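Local coordinates for putative histidinol-phosphate aminotransferase (Burkholderia pseudomallei, PDB 3P1T), which probably transfers an amino group between L-histidinol phosphate and 2-oxoglutarate in histidine biosynthesis, using pyridoxal 5'-phosphate as cofactor, at residues Ala16-Glu28 with Arg314-Leu326. Residues are numbered along the deposited sequence; the frame is centred on the assembly and turned at random.
Sequences AQAVCLAFNENPE and RISIGREEDNDRL. With TLA (L(+)-tartaric acid), chain F.
L21 drops its side chain onto the turn between strand 312-316 and helix 320-333. L21 CB lies 3.6 Å from S316 O, CG stays by that same carbonyl oxygen, and the two methyls then part: L21 CD1 reaches L326 CB at 3.8 Å, while CD2 settles by D322 CB and G318 N, over a backbone with no side chain of its own there. A branched aliphatic residue suits this place. N323 OD1 holds the turn in shape by accepting from G318 N on a lone pair, and N323 ND2 bonds Q257 of helix 244-267.

The backbone of L21 takes part too, its O receiving S316 N at 3.0 Å in a nearly straight bond (172°). Beside it S316 OG donates to N24 OD1, 2.7 Å away. The N24 amide turns its ND2 over the centre of the R314 guanidinium, 3.3 Å from R314 CZ, with the planes 44° apart, and Y173 also bonds this nitrogen. At the guanidinium edge, R314 NH1 gives a bond of 2.6 Å to O41 of a tartrate probably left from crystallisation, which N146 and K198 also bond. R314 is probably the counterpart of the arginine that grips the substrate carboxylate in related aminotransferases; here that could be 2-oxoglutarate or glutamate.

At the other end of the contact, P27 lays its ring against the G318-R319 peptide, and P27 O accepts from R319 NE at 3.0 Å. R319, the N-cap residue, bends at chi3 (-73°), and salt bridges set D322 OD2 over one guanidinium face and E321 OE2 at its edge.

Segment 16-28 thus adds edge strand 19-20 to strand 299-303, neighbour of 312-316, and covers the start of helix 320-333, while helix 244-267 packs against I317 and N323.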
loop_
_atom_site.group_PDB
_atom_site.type_symbol
_atom_site.label_atom_id
_atom_site.label_comp_id
_atom_site.label_asym_id
_atom_site.label_seq_id
_atom_site.Cartn_x
_atom_site.Cartn_y
_atom_site.Cartn_z
ATOM N N ALA A 16 4.122 -5.447 37.633
ATOM C CA ALA A 16 4.933 -4.700 36.665
ATOM C C ALA A 16 5.114 -5.503 35.363
ATOM O O ALA A 16 5.994 -6.369 35.260
ATOM C CB ALA A 16 6.289 -4.355 37.269
ATOM N N GLN A 17 4.266 -5.196 34.371
ATOM C CA GLN A 17 4.238 -5.847 33.065
ATOM C C GLN A 17 5.362 -5.332 32.132
ATOM O O GLN A 17 6.147 -4.463 32.521
ATOM C CB GLN A 17 2.858 -5.642 32.416
ATOM C CG GLN A 17 2.292 -4.233 32.485
ATOM C CD GLN A 17 0.797 -4.312 32.376
ATOM O OE1 GLN A 17 0.239 -4.518 31.290
ATOM N NE2 GLN A 17 0.122 -4.226 33.515
ATOM N N ALA A 18 5.439 -5.908 30.912
ATOM C CA ALA A 18 6.411 -5.552 29.878
ATOM C C ALA A 18 6.195 -4.117 29.398
ATOM O O ALA A 18 5.058 -3.627 29.394
ATOM C CB ALA A 18 6.322 -6.515 28.705
ATOM N N VAL A 19 7.303 -3.444 29.028
ATOM C CA VAL A 19 7.349 -2.046 28.614
ATOM C C VAL A 19 8.191 -1.936 27.332
ATOM O O VAL A 19 9.353 -2.359 27.325
ATOM C CB VAL A 19 7.921 -1.185 29.794
ATOM C CG1 VAL A 19 8.377 0.198 29.347
ATOM C CG2 VAL A 19 6.919 -1.064 30.940
ATOM N N CYS A 20 7.596 -1.384 26.247
ATOM C CA CYS A 20 8.293 -1.174 24.967
ATOM C C CYS A 20 8.384 0.319 24.699
ATOM O O CYS A 20 7.380 1.001 24.488
ATOM C CB CYS A 20 7.634 -1.919 23.801
ATOM S SG CYS A 20 8.563 -1.841 22.222
ATOM N N LEU A 21 9.609 0.813 24.738
ATOM C CA LEU A 21 10.004 2.183 24.458
ATOM C C LEU A 21 11.094 2.113 23.406
ATOM O O LEU A 21 12.175 2.672 23.599
ATOM C CB LEU A 21 10.485 2.887 25.761
ATOM C CG LEU A 21 9.625 2.837 27.026
ATOM C CD1 LEU A 21 10.430 3.248 28.232
ATOM C CD2 LEU A 21 8.405 3.716 26.910
ATOM N N ALA A 22 10.844 1.359 22.317
ATOM C CA ALA A 22 11.863 1.117 21.291
ATOM C C ALA A 22 11.464 1.561 19.872
ATOM O O ALA A 22 12.370 1.700 19.046
ATOM C CB ALA A 22 12.188 -0.373 21.251
ATOM N N PHE A 23 10.148 1.733 19.557
ATOM C CA PHE A 23 9.752 2.038 18.169
ATOM C C PHE A 23 9.066 3.391 17.989
ATOM O O PHE A 23 8.529 3.638 16.902
ATOM C CB PHE A 23 8.823 0.952 17.618
ATOM C CG PHE A 23 9.480 -0.396 17.635
ATOM C CD1 PHE A 23 10.506 -0.695 16.751
ATOM C CD2 PHE A 23 9.108 -1.356 18.568
ATOM C CE1 PHE A 23 11.162 -1.924 16.809
ATOM C CE2 PHE A 23 9.748 -2.598 18.604
ATOM C CZ PHE A 23 10.772 -2.868 17.728
ATOM N N ASN A 24 9.150 4.289 18.994
ATOM C CA ASN A 24 8.615 5.659 18.936
ATOM C C ASN A 24 7.110 5.659 18.624
ATOM O O ASN A 24 6.620 6.570 17.942
ATOM C CB ASN A 24 9.375 6.513 17.881
ATOM C CG ASN A 24 10.839 6.697 18.160
ATOM O OD1 ASN A 24 11.302 6.703 19.313
ATOM N ND2 ASN A 24 11.598 6.886 17.102
ATOM N N GLU A 25 6.378 4.656 19.138
ATOM C CA GLU A 25 4.940 4.564 18.900
ATOM C C GLU A 25 4.171 5.507 19.833
ATOM O O GLU A 25 4.679 5.885 20.901
ATOM C CB GLU A 25 4.464 3.108 19.098
ATOM C CG GLU A 25 5.010 2.106 18.082
ATOM C CD GLU A 25 5.031 0.658 18.537
ATOM O OE1 GLU A 25 5.404 0.404 19.704
ATOM O OE2 GLU A 25 4.746 -0.231 17.703
ATOM N N ASN A 26 2.949 5.903 19.427
ATOM C CA ASN A 26 2.061 6.703 20.287
ATOM C C ASN A 26 1.560 5.741 21.374
ATOM O O ASN A 26 1.001 4.702 21.008
ATOM C CB ASN A 26 0.937 7.363 19.476
ATOM C CG ASN A 26 -0.009 8.211 20.279
ATOM O OD1 ASN A 26 -0.453 7.849 21.369
ATOM N ND2 ASN A 26 -0.408 9.331 19.719
ATOM N N PRO A 27 1.836 5.984 22.686
ATOM C CA PRO A 27 1.494 4.978 23.709
ATOM C C PRO A 27 0.051 5.034 24.200
ATOM O O PRO A 27 -0.368 4.136 24.948
ATOM C CB PRO A 27 2.438 5.336 24.853
ATOM C CG PRO A 27 2.589 6.804 24.758
ATOM C CD PRO A 27 2.559 7.126 23.289
ATOM N N GLU A 28 -0.703 6.075 23.795
ATOM C CA GLU A 28 -2.094 6.283 24.214
ATOM C C GLU A 28 -3.027 5.278 23.584
ATOM O O GLU A 28 -2.722 4.710 22.527
ATOM C CB GLU A 28 -2.593 7.706 23.866
ATOM C CG GLU A 28 -1.674 8.851 24.280
ATOM C CD GLU A 28 -1.184 8.925 25.719
ATOM O OE1 GLU A 28 -1.914 8.487 26.640
ATOM O OE2 GLU A 28 -0.069 9.456 25.922
ATOM N N ARG A 314 18.459 4.558 22.050
ATOM C CA ARG A 314 17.379 5.497 21.784
ATOM C C ARG A 314 16.196 5.042 22.604
ATOM O O ARG A 314 15.648 3.961 22.367
ATOM C CB ARG A 314 17.059 5.593 20.273
ATOM C CG ARG A 314 16.137 6.762 19.920
ATOM C CD ARG A 314 15.478 6.594 18.564
ATOM N NE ARG A 314 14.537 5.478 18.588
ATOM C CZ ARG A 314 14.160 4.795 17.522
ATOM N NH1 ARG A 314 14.642 5.101 16.327
ATOM N NH2 ARG A 314 13.316 3.781 17.642
ATOM N N ILE A 315 15.863 5.819 23.632
ATOM C CA ILE A 315 14.757 5.520 24.546
ATOM C C ILE A 315 13.532 6.335 24.138
ATOM O O ILE A 315 13.594 7.569 24.150
ATOM C CB ILE A 315 15.170 5.815 26.022
ATOM C CG1 ILE A 315 16.478 5.085 26.416
ATOM C CG2 ILE A 315 14.003 5.490 26.963
ATOM C CD1 ILE A 315 17.039 5.455 27.777
ATOM N N SER A 316 12.419 5.668 23.798
ATOM C CA SER A 316 11.192 6.398 23.466
ATOM C C SER A 316 10.523 6.927 24.748
ATOM O O SER A 316 10.814 6.441 25.853
ATOM C CB SER A 316 10.228 5.517 22.681
ATOM O OG SER A 316 10.829 5.091 21.472
ATOM N N ILE A 317 9.681 7.962 24.606
ATOM C CA ILE A 317 8.945 8.537 25.730
ATOM C C ILE A 317 7.514 8.001 25.639
ATOM O O ILE A 317 6.794 8.320 24.677
ATOM C CB ILE A 317 9.029 10.092 25.736
ATOM C CG1 ILE A 317 10.488 10.615 25.720
ATOM C CG2 ILE A 317 8.201 10.701 26.844
ATOM C CD1 ILE A 317 11.426 10.136 26.837
ATOM N N GLY A 318 7.151 7.140 26.595
ATOM C CA GLY A 318 5.825 6.522 26.650
ATOM C C GLY A 318 4.912 7.206 27.643
ATOM O O GLY A 318 5.083 8.397 27.921
ATOM N N ARG A 319 3.944 6.465 28.204
ATOM C CA ARG A 319 3.101 7.036 29.259
ATOM C C ARG A 319 3.921 7.175 30.574
ATOM O O ARG A 319 5.002 6.599 30.704
ATOM C CB ARG A 319 1.842 6.189 29.479
ATOM C CG ARG A 319 0.706 6.475 28.506
ATOM C CD ARG A 319 -0.357 5.388 28.548
ATOM N NE ARG A 319 0.116 4.159 27.896
ATOM C CZ ARG A 319 0.528 3.066 28.533
ATOM N NH1 ARG A 319 0.484 3.005 29.858
ATOM N NH2 ARG A 319 0.954 2.012 27.848
ATOM N N GLU A 320 3.407 7.945 31.530
ATOM C CA GLU A 320 4.056 8.223 32.807
ATOM C C GLU A 320 4.506 6.922 33.525
ATOM O O GLU A 320 5.654 6.843 33.948
ATOM C CB GLU A 320 3.112 9.026 33.706
ATOM C CG GLU A 320 3.788 9.523 34.976
ATOM C CD GLU A 320 2.895 10.059 36.078
ATOM O OE1 GLU A 320 1.821 10.622 35.764
ATOM O OE2 GLU A 320 3.301 9.958 37.259
ATOM N N GLU A 321 3.632 5.909 33.624
ATOM C CA GLU A 321 3.916 4.634 34.300
ATOM C C GLU A 321 5.043 3.850 33.584
ATOM O O GLU A 321 5.836 3.201 34.273
ATOM C CB GLU A 321 2.650 3.748 34.448
ATOM C CG GLU A 321 1.842 3.458 33.177
ATOM C CD GLU A 321 0.672 4.367 32.805
ATOM O OE1 GLU A 321 0.848 5.607 32.744
ATOM O OE2 GLU A 321 -0.402 3.816 32.468
ATOM N N ASP A 322 5.141 3.952 32.233
ATOM C CA ASP A 322 6.191 3.321 31.405
ATOM C C ASP A 322 7.568 3.946 31.675
ATOM O O ASP A 322 8.550 3.238 31.922
ATOM C CB ASP A 322 5.857 3.447 29.914
ATOM C CG ASP A 322 4.589 2.744 29.486
ATOM O OD1 ASP A 322 4.169 1.785 30.198
ATOM O OD2 ASP A 322 4.021 3.129 28.414
ATOM N N ASN A 323 7.611 5.286 31.653
ATOM C CA ASN A 323 8.789 6.096 31.924
ATOM C C ASN A 323 9.251 5.882 33.368
ATOM O O ASN A 323 10.462 5.871 33.607
ATOM C CB ASN A 323 8.491 7.563 31.643
ATOM C CG ASN A 323 8.049 7.835 30.221
ATOM O OD1 ASN A 323 8.278 7.049 29.299
ATOM N ND2 ASN A 323 7.392 8.958 30.018
ATOM N N ASP A 324 8.290 5.652 34.312
ATOM C CA ASP A 324 8.560 5.312 35.726
ATOM C C ASP A 324 9.396 4.013 35.810
ATOM O O ASP A 324 10.423 3.982 36.490
ATOM C CB ASP A 324 7.240 5.150 36.542
ATOM C CG ASP A 324 6.547 6.404 37.089
ATOM O OD1 ASP A 324 7.176 7.497 37.073
ATOM O OD2 ASP A 324 5.401 6.273 37.615
ATOM N N ARG A 325 8.956 2.962 35.062
ATOM C CA ARG A 325 9.582 1.637 34.978
ATOM C C ARG A 325 11.023 1.746 34.455
ATOM O O ARG A 325 11.934 1.176 35.072
ATOM C CB ARG A 325 8.750 0.695 34.087
ATOM C CG ARG A 325 7.443 0.218 34.744
ATOM C CD ARG A 325 7.285 -1.295 34.726
ATOM N NE ARG A 325 8.506 -1.945 35.204
ATOM C CZ ARG A 325 9.160 -2.907 34.561
ATOM N NH1 ARG A 325 8.672 -3.416 33.432
ATOM N NH2 ARG A 325 10.281 -3.403 35.064
ATOM N N LEU A 326 11.220 2.516 33.353
ATOM C CA LEU A 326 12.522 2.743 32.741
ATOM C C LEU A 326 13.472 3.438 33.699
ATOM O O LEU A 326 14.613 2.985 33.861
ATOM C CB LEU A 326 12.432 3.571 31.450
ATOM C CG LEU A 326 13.813 3.943 30.909
ATOM C CD1 LEU A 326 14.191 3.098 29.731
ATOM C CD2 LEU A 326 14.007 5.447 30.761
HETATM O O1 TLA F . 9.343 5.961 11.490
HETATM C C1 TLA F . 10.389 5.672 12.051
HETATM C C2 TLA F . 10.971 4.140 12.158
HETATM O O2 TLA F . 10.599 2.908 11.223
HETATM C C3 TLA F . 10.717 3.734 13.737
HETATM O O3 TLA F . 9.433 2.931 14.186
HETATM C C4 TLA F . 12.174 3.338 14.363
HETATM O O4 TLA F . 12.030 2.142 14.988
HETATM O O41 TLA F . 13.407 4.185 14.195
#